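Long-range contacts in phosphohistidine phosphatase sixA (Escherichia coli, PDB 1UJC), which removes the phosphoryl group from phosphohistidine in the HPt domain of the ArcB sensor, within the multistep His-Asp phosphorelay: residues R47-P52 with S72-P77; L54-T59 with I106-L111. All blocks are in the same frame, centred on the assembly; numbering follows the deposited sequence.

Contact 1 of 2, residues R47-P52 with S72-P77; sequences RVLVSP and SAEVLP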
ATOM      1  N   ARG A  47       8.878   7.551  -1.449  1.00 11.87           N
ATOM      2  CA  ARG A  47       7.703   8.259  -0.958  1.00 11.94           C
ATOM      3  C   ARG A  47       6.671   7.302  -0.373  1.00 12.31           C
ATOM      4  O   ARG A  47       6.580   6.141  -0.784  1.00 11.20           O
ATOM      5  CB  ARG A  47       7.071   9.064  -2.099  1.00 12.73           C
ATOM      6  CG  ARG A  47       7.945  10.205  -2.610  1.00 12.84           C
ATOM      7  CD  ARG A  47       7.937  11.374  -1.632  1.00 11.56           C
ATOM      8  NE  ARG A  47       6.727  12.181  -1.758  1.00 12.57           N
ATOM      9  CZ  ARG A  47       6.487  13.018  -2.766  1.00 12.18           C
ATOM     10  NH1 ARG A  47       7.377  13.160  -3.742  1.00 10.69           N
ATOM     11  NH2 ARG A  47       5.359  13.721  -2.794  1.00 12.35           N
ATOM     12  N   VAL A  48       5.889   7.800   0.579  1.00 10.99           N
ATOM     13  CA  VAL A  48       4.864   6.994   1.221  1.00 10.77           C
ATOM     14  C   VAL A  48       3.516   7.708   1.271  1.00 10.95           C
ATOM     15  O   VAL A  48       3.422   8.855   1.707  1.00 11.16           O
ATOM     16  CB  VAL A  48       5.287   6.622   2.652  1.00 12.32           C
ATOM     17  CG1 VAL A  48       4.187   5.832   3.337  1.00 13.42           C
ATOM     18  CG2 VAL A  48       6.577   5.826   2.608  1.00 13.19           C
ATOM     19  N   LEU A  49       2.478   7.010   0.817  1.00  9.64           N
ATOM     20  CA  LEU A  49       1.117   7.535   0.805  1.00 10.40           C
ATOM     21  C   LEU A  49       0.303   6.585   1.674  1.00 11.71           C
ATOM     22  O   LEU A  49       0.338   5.372   1.470  1.00 14.02           O
ATOM     23  CB  LEU A  49       0.566   7.547  -0.624  1.00  9.78           C
ATOM     24  CG  LEU A  49       1.459   8.207  -1.680  1.00 10.82           C
ATOM     25  CD1 LEU A  49       0.804   8.100  -3.053  1.00 11.18           C
ATOM     26  CD2 LEU A  49       1.693   9.665  -1.315  1.00 12.26           C
ATOM     27  N   VAL A  50      -0.423   7.126   2.644  1.00 11.89           N
ATOM     28  CA  VAL A  50      -1.198   6.282   3.546  1.00 12.01           C
ATOM     29  C   VAL A  50      -2.610   6.789   3.826  1.00 12.18           C
ATOM     30  O   VAL A  50      -2.870   7.989   3.794  1.00 11.59           O
ATOM     31  CB  VAL A  50      -0.452   6.122   4.897  1.00 13.70           C
ATOM     32  CG1 VAL A  50      -0.310   7.481   5.575  1.00 12.16           C
ATOM     33  CG2 VAL A  50      -1.187   5.134   5.799  1.00 14.73           C
ATOM     34  N   SER A  51      -3.515   5.853   4.093  1.00 11.89           N
ATOM     35  CA  SER A  51      -4.894   6.175   4.422  1.00 11.41           C
ATOM     36  C   SER A  51      -4.919   6.832   5.798  1.00 11.30           C
ATOM     37  O   SER A  51      -4.074   6.546   6.642  1.00 10.33           O
ATOM     38  CB  SER A  51      -5.736   4.900   4.459  1.00 11.91           C
ATOM     39  OG  SER A  51      -6.940   5.117   5.169  1.00 14.54           O
ATOM     40  N   PRO A  52      -5.891   7.726   6.036  1.00 10.89           N
ATOM     41  CA  PRO A  52      -6.047   8.439   7.311  1.00 11.97           C
ATOM     42  C   PRO A  52      -6.521   7.528   8.445  1.00 11.52           C
ATOM     43  O   PRO A  52      -6.454   7.899   9.614  1.00 11.18           O
ATOM     44  CB  PRO A  52      -7.091   9.509   6.986  1.00 10.63           C
ATOM     45  CG  PRO A  52      -6.943   9.709   5.511  1.00 15.97           C
ATOM     46  CD  PRO A  52      -6.783   8.295   5.016  1.00 12.83           C
ATOM     47  N   SER A  72       8.957  11.644   6.372  1.00 28.89           N
ATOM     48  CA  SER A  72       7.568  12.048   6.275  1.00 29.09           C
ATOM     49  C   SER A  72       6.734  11.041   5.491  1.00 28.96           C
ATOM     50  O   SER A  72       7.257  10.112   4.866  1.00 29.25           O
ATOM     51  CB  SER A  72       7.465  13.428   5.620  1.00 29.20           C
ATOM     52  OG  SER A  72       8.185  14.388   6.370  1.00 31.99           O
ATOM     53  N   ALA A  73       5.424  11.232   5.558  1.00 27.16           N
ATOM     54  CA  ALA A  73       4.470  10.389   4.864  1.00 24.32           C
ATOM     55  C   ALA A  73       3.329  11.320   4.505  1.00 22.50           C
ATOM     56  O   ALA A  73       3.088  12.306   5.196  1.00 22.57           O
ATOM     57  CB  ALA A  73       3.983   9.279   5.776  1.00 25.31           C
ATOM     58  N   GLU A  74       2.640  11.020   3.416  1.00 20.35           N
ATOM     59  CA  GLU A  74       1.536  11.846   2.979  1.00 16.78           C
ATOM     60  C   GLU A  74       0.238  11.107   3.250  1.00 15.07           C
ATOM     61  O   GLU A  74      -0.013  10.044   2.682  1.00 12.43           O
ATOM     62  CB  GLU A  74       1.692  12.152   1.489  1.00 16.98           C
ATOM     63  CG  GLU A  74       2.941  12.963   1.204  1.00 17.24           C
ATOM     64  CD  GLU A  74       3.677  12.513  -0.043  1.00 15.02           C
ATOM     65  OE1 GLU A  74       3.146  12.700  -1.161  1.00 11.90           O
ATOM     66  OE2 GLU A  74       4.794  11.969   0.106  1.00 15.87           O
ATOM     67  N   VAL A  75      -0.565  11.670   4.146  1.00 12.39           N
ATOM     68  CA  VAL A  75      -1.845  11.088   4.512  1.00 12.74           C
ATOM     69  C   VAL A  75      -2.855  11.574   3.486  1.00 13.77           C
ATOM     70  O   VAL A  75      -3.152  12.769   3.422  1.00 13.67           O
ATOM     71  CB  VAL A  75      -2.273  11.540   5.923  1.00 13.78           C
ATOM     72  CG1 VAL A  75      -3.607  10.902   6.293  1.00 12.11           C
ATOM     73  CG2 VAL A  75      -1.201  11.143   6.937  1.00 13.05           C
ATOM     74  N   LEU A  76      -3.363  10.644   2.683  1.00 11.63           N
ATOM     75  CA  LEU A  76      -4.314  10.961   1.624  1.00 13.66           C
ATOM     76  C   LEU A  76      -5.735  10.523   1.943  1.00 12.50           C
ATOM     77  O   LEU A  76      -5.981   9.352   2.223  1.00 12.36           O
ATOM     78  CB  LEU A  76      -3.875  10.296   0.308  1.00 13.85           C
ATOM     79  CG  LEU A  76      -2.718  10.884  -0.506  1.00 16.11           C
ATOM     80  CD1 LEU A  76      -1.463  10.962   0.336  1.00 15.68           C
ATOM     81  CD2 LEU A  76      -2.479  10.007  -1.743  1.00 13.99           C
ATOM     82  N   PRO A  77      -6.696  11.461   1.896  1.00 12.39           N
ATOM     83  CA  PRO A  77      -8.093  11.126   2.184  1.00 12.08           C
ATOM     84  C   PRO A  77      -8.684  10.160   1.159  1.00 12.70           C
ATOM     85  O   PRO A  77      -9.618   9.424   1.464  1.00 12.06           O
ATOM     86  CB  PRO A  77      -8.793  12.481   2.148  1.00 12.27           C
ATOM     87  CG  PRO A  77      -7.712  13.439   2.573  1.00 13.09           C
ATOM     88  CD  PRO A  77      -6.520  12.920   1.791  1.00 13.27           C
TER
HETATM   89  O   HOH W   1       6.569  10.301   1.593  1.00 14.86           O
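R47 and E74 join by a salt bridge where strand 47-50 runs parallel to the outermost strand 74-75, the two strands of a beta-alpha-beta crossover made through helix 54-66. The arginine grips side-on: NE meets E74 OE2 at 2.7 Å, almost straight and in the guanidinium plane, on the syn side of the carboxylate, while NH2 reaches E74 OE1 at 2.9 Å from above the carboxylate plane. Bends at chi2 and chi3 (-75° and -79°) fold the arginine chain back to this position. Both groups have second partners, E98 for R47 NH1 and Y91 for E74 OE1. A water accepts from V48 N and lies 2.9 Å from E74 OE2. V48 O accepts a hydrogen bond from E74 N, and V48 CG1 packs against the A73 methyl. L49 CD2 packs against L76 CD1 and lies 3.4 Å from E74 OE1, on the face covered by helix 85-98. V50 makes the next two backbone bonds, its N giving to E74 O and its O accepting from L76 N; on the opposite face V50 CG1 lies beside V75 CG2. Past S51, P52 lies across V75, with CG 3.6 Å from V75 CG1 and CD 3.1 Å from L76 O.

Contact 2 of 2, residues L54-T59 with I106-L111; sequences LRAEQT and ISHLPL. With WO4 (tungstate(VI)ion), chain C.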
ATOM      1  N   LEU A  54      -6.623   4.680  11.224  1.00 12.51           N
ATOM      2  CA  LEU A  54      -5.651   4.132  12.161  1.00 12.67           C
ATOM      3  C   LEU A  54      -4.985   2.823  11.754  1.00 12.23           C
ATOM      4  O   LEU A  54      -3.776   2.668  11.934  1.00 10.40           O
ATOM      5  CB  LEU A  54      -6.282   3.981  13.553  1.00 14.12           C
ATOM      6  CG  LEU A  54      -6.563   5.292  14.304  1.00 15.20           C
ATOM      7  CD1 LEU A  54      -6.991   5.002  15.730  1.00 16.08           C
ATOM      8  CD2 LEU A  54      -5.314   6.145  14.312  1.00 17.79           C
ATOM      9  N   ARG A  55      -5.746   1.882  11.204  1.00 11.45           N
ATOM     10  CA  ARG A  55      -5.147   0.612  10.810  1.00 12.20           C
ATOM     11  C   ARG A  55      -4.113   0.770   9.698  1.00 11.31           C
ATOM     12  O   ARG A  55      -3.141   0.016   9.635  1.00 13.67           O
ATOM     13  CB  ARG A  55      -6.229  -0.404  10.415  1.00 10.50           C
ATOM     14  CG  ARG A  55      -7.252   0.053   9.392  1.00 11.85           C
ATOM     15  CD  ARG A  55      -8.371  -0.977   9.335  1.00 13.30           C
ATOM     16  NE  ARG A  55      -9.403  -0.717   8.329  1.00 13.76           N
ATOM     17  CZ  ARG A  55     -10.402   0.155   8.458  1.00 15.44           C
ATOM     18  NH1 ARG A  55     -10.529   0.888   9.557  1.00 11.97           N
ATOM     19  NH2 ARG A  55     -11.301   0.269   7.489  1.00 14.41           N
ATOM     20  N   ALA A  56      -4.304   1.758   8.832  1.00 10.40           N
ATOM     21  CA  ALA A  56      -3.356   1.992   7.748  1.00  7.99           C
ATOM     22  C   ALA A  56      -2.083   2.627   8.318  1.00 10.28           C
ATOM     23  O   ALA A  56      -0.972   2.157   8.071  1.00  8.76           O
ATOM     24  CB  ALA A  56      -3.976   2.901   6.689  1.00  7.38           C
ATOM     25  N   GLU A  57      -2.259   3.688   9.098  1.00 10.03           N
ATOM     26  CA  GLU A  57      -1.134   4.385   9.702  1.00 12.53           C
ATOM     27  C   GLU A  57      -0.304   3.461  10.601  1.00 11.91           C
ATOM     28  O   GLU A  57       0.921   3.537  10.607  1.00 13.71           O
ATOM     29  CB  GLU A  57      -1.646   5.596  10.497  1.00 13.13           C
ATOM     30  CG  GLU A  57      -2.474   6.562   9.656  1.00 15.28           C
ATOM     31  CD  GLU A  57      -3.056   7.718  10.458  1.00 16.89           C
ATOM     32  OE1 GLU A  57      -3.439   7.502  11.629  1.00 15.35           O
ATOM     33  OE2 GLU A  57      -3.152   8.836   9.908  1.00 16.26           O
ATOM     34  N   GLN A  58      -0.966   2.584  11.350  1.00 10.86           N
ATOM     35  CA  GLN A  58      -0.252   1.675  12.234  1.00 11.40           C
ATOM     36  C   GLN A  58       0.532   0.652  11.416  1.00 11.17           C
ATOM     37  O   GLN A  58       1.631   0.256  11.794  1.00 11.28           O
ATOM     38  CB  GLN A  58      -1.222   0.954  13.165  1.00 13.56           C
ATOM     39  CG  GLN A  58      -0.556   0.473  14.438  1.00 13.37           C
ATOM     40  CD  GLN A  58      -1.477  -0.343  15.314  1.00 14.69           C
ATOM     41  OE1 GLN A  58      -2.698  -0.198  15.260  1.00 15.55           O
ATOM     42  NE2 GLN A  58      -0.894  -1.196  16.145  1.00 15.70           N
ATOM     43  N   THR A  59      -0.042   0.218  10.300  1.00 11.23           N
ATOM     44  CA  THR A  59       0.647  -0.728   9.435  1.00 11.77           C
ATOM     45  C   THR A  59       1.930  -0.041   8.967  1.00 11.60           C
ATOM     46  O   THR A  59       2.997  -0.656   8.914  1.00 11.16           O
ATOM     47  CB  THR A  59      -0.214  -1.092   8.215  1.00  9.91           C
ATOM     48  OG1 THR A  59      -1.354  -1.849   8.644  1.00 12.89           O
ATOM     49  CG2 THR A  59       0.592  -1.909   7.220  1.00 13.67           C
ATOM     50  N   ILE A 106      -0.269   2.411   1.320  1.00 14.41           N
ATOM     51  CA  ILE A 106      -0.927   1.553   2.299  1.00 13.04           C
ATOM     52  C   ILE A 106      -2.393   1.952   2.354  1.00 13.15           C
ATOM     53  O   ILE A 106      -2.718   3.097   2.672  1.00 14.14           O
ATOM     54  CB  ILE A 106      -0.275   1.700   3.690  1.00 11.72           C
ATOM     55  CG1 ILE A 106       1.179   1.227   3.629  1.00 12.52           C
ATOM     56  CG2 ILE A 106      -1.039   0.885   4.711  1.00 10.72           C
ATOM     57  CD1 ILE A 106       1.932   1.367   4.944  1.00 12.31           C
ATOM     58  N   SER A 107      -3.278   1.006   2.047  1.00 13.54           N
ATOM     59  CA  SER A 107      -4.703   1.302   2.010  1.00 12.63           C
ATOM     60  C   SER A 107      -5.617   0.173   2.479  1.00 13.42           C
ATOM     61  O   SER A 107      -5.260  -0.606   3.361  1.00 12.62           O
ATOM     62  CB  SER A 107      -5.082   1.721   0.587  1.00 13.50           C
ATOM     63  OG  SER A 107      -6.390   2.255   0.524  1.00 14.32           O
ATOM     64  N   HIS A 108      -6.805   0.097   1.879  1.00 12.38           N
ATOM     65  CA  HIS A 108      -7.782  -0.913   2.255  1.00 12.55           C
ATOM     66  C   HIS A 108      -8.520  -1.496   1.062  1.00 12.42           C
ATOM     67  O   HIS A 108      -8.386  -1.025  -0.072  1.00 11.42           O
ATOM     68  CB  HIS A 108      -8.865  -0.324   3.171  1.00 13.90           C
ATOM     69  CG  HIS A 108      -8.379   0.721   4.126  1.00 12.39           C
ATOM     70  ND1 HIS A 108      -8.525   0.598   5.491  1.00 12.56           N
ATOM     71  CD2 HIS A 108      -7.806   1.929   3.916  1.00 13.67           C
ATOM     72  CE1 HIS A 108      -8.062   1.686   6.080  1.00 13.57           C
ATOM     73  NE2 HIS A 108      -7.621   2.509   5.147  1.00 10.59           N
ATOM     74  N   LEU A 109      -9.297  -2.539   1.343  1.00 13.59           N
ATOM     75  CA  LEU A 109     -10.149  -3.150   0.335  1.00 14.36           C
ATOM     76  C   LEU A 109     -11.314  -2.167   0.379  1.00 14.48           C
ATOM     77  O   LEU A 109     -11.593  -1.588   1.426  1.00 14.22           O
ATOM     78  CB  LEU A 109     -10.668  -4.517   0.783  1.00 14.98           C
ATOM     79  CG  LEU A 109      -9.748  -5.711   1.032  1.00 14.33           C
ATOM     80  CD1 LEU A 109     -10.585  -6.849   1.605  1.00 15.27           C
ATOM     81  CD2 LEU A 109      -9.075  -6.134  -0.254  1.00 13.78           C
ATOM     82  N   PRO A 110     -12.015  -1.971  -0.742  1.00 15.45           N
ATOM     83  CA  PRO A 110     -11.780  -2.613  -2.034  1.00 15.56           C
ATOM     84  C   PRO A 110     -10.861  -1.767  -2.910  1.00 15.35           C
ATOM     85  O   PRO A 110     -10.491  -2.177  -4.016  1.00 15.24           O
ATOM     86  CB  PRO A 110     -13.183  -2.707  -2.606  1.00 15.61           C
ATOM     87  CG  PRO A 110     -13.757  -1.382  -2.202  1.00 15.53           C
ATOM     88  CD  PRO A 110     -13.277  -1.207  -0.763  1.00 15.63           C
ATOM     89  N   LEU A 111     -10.492  -0.594  -2.400  1.00 13.04           N
ATOM     90  CA  LEU A 111      -9.638   0.337  -3.132  1.00 14.20           C
ATOM     91  C   LEU A 111      -8.351  -0.258  -3.707  1.00 13.30           C
ATOM     92  O   LEU A 111      -8.032  -0.032  -4.870  1.00 13.22           O
ATOM     93  CB  LEU A 111      -9.293   1.540  -2.247  1.00 12.46           C
ATOM     94  CG  LEU A 111      -8.353   2.601  -2.835  1.00 14.20           C
ATOM     95  CD1 LEU A 111      -8.719   2.899  -4.273  1.00 16.01           C
ATOM     96  CD2 LEU A 111      -8.426   3.859  -1.984  1.00 14.41           C
TER
HETATM   97  W   WO4 C 163     -10.005  -3.458   5.464  1.00 16.76           W
HETATM   98  O1  WO4 C 163      -9.003  -3.728   4.077  1.00 14.52           O
HETATM   99  O2  WO4 C 163      -9.862  -1.810   5.982  1.00 18.72           O
HETATM  100  O3  WO4 C 163      -9.674  -4.609   6.710  1.00 23.77           O
HETATM  101  O4  WO4 C 163     -11.656  -3.690   5.001  1.00 16.35           O
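The tungstate pocket brings R55, at the start of helix 54-66, against H108, just past the end of strand 102-107. Both side chains donate to the same oxyanion atom: R55 NE lies 2.6 Å and H108 ND1 2.8 Å from tungstate O2, with R55 NH2 adding a more bent bond (135°) at 2.9 Å. O2 sits at the edge of the guanidinium and of the imidazole, in the plane of each, although those planes stand 80° apart. H108 CE1 meets one guanidinium face 3.4 Å above its plane, toward the rim. R55 reaches this point because CG lies between backbone N and carbonyl carbon (chi1 52°) and the chain runs extended to NE. In the histidine phosphatase superfamily such a pocket receives the phosphoryl group, which tungstate probably mimics here; R7 NE is a further donor to the anion, and the H8 ring meets that of H108. The backbone N of L109 holds tungstate O1 at 3.0 Å. S51 bonds the far nitrogen, H108 NE2, and so helps set the ring's rotation, while D18 pairs with R55 NH2. I106 CG2 packs under the helix, 3.6 Å from A56 O and 4.1 Å from A56 CB and T59 CG2.

In the fold
From the N terminus, strand 2-7 enters the sheet first, and helix 25-40 leads on to strand 47-50. Contact 1 closes the loop of the crossover through helix 54-66, placing strand 74-75 at the sheet edge. Contact 2 starts inside that crossover, on its helix, and closes a longer loop, running through strand 74-75 and helix 85-98 to the end of strand 102-107, so the two contacts cross rather than nest. Strand 47-50 lies between 74-75 and 102-107, and L49 O probably accepts a hydrogen bond from I106 N, joining it to the latter. S51 of contact 1 also meets H108 of contact 2, near the C-terminal ends of strands 47-50 and 102-107, where the anion pocket lies.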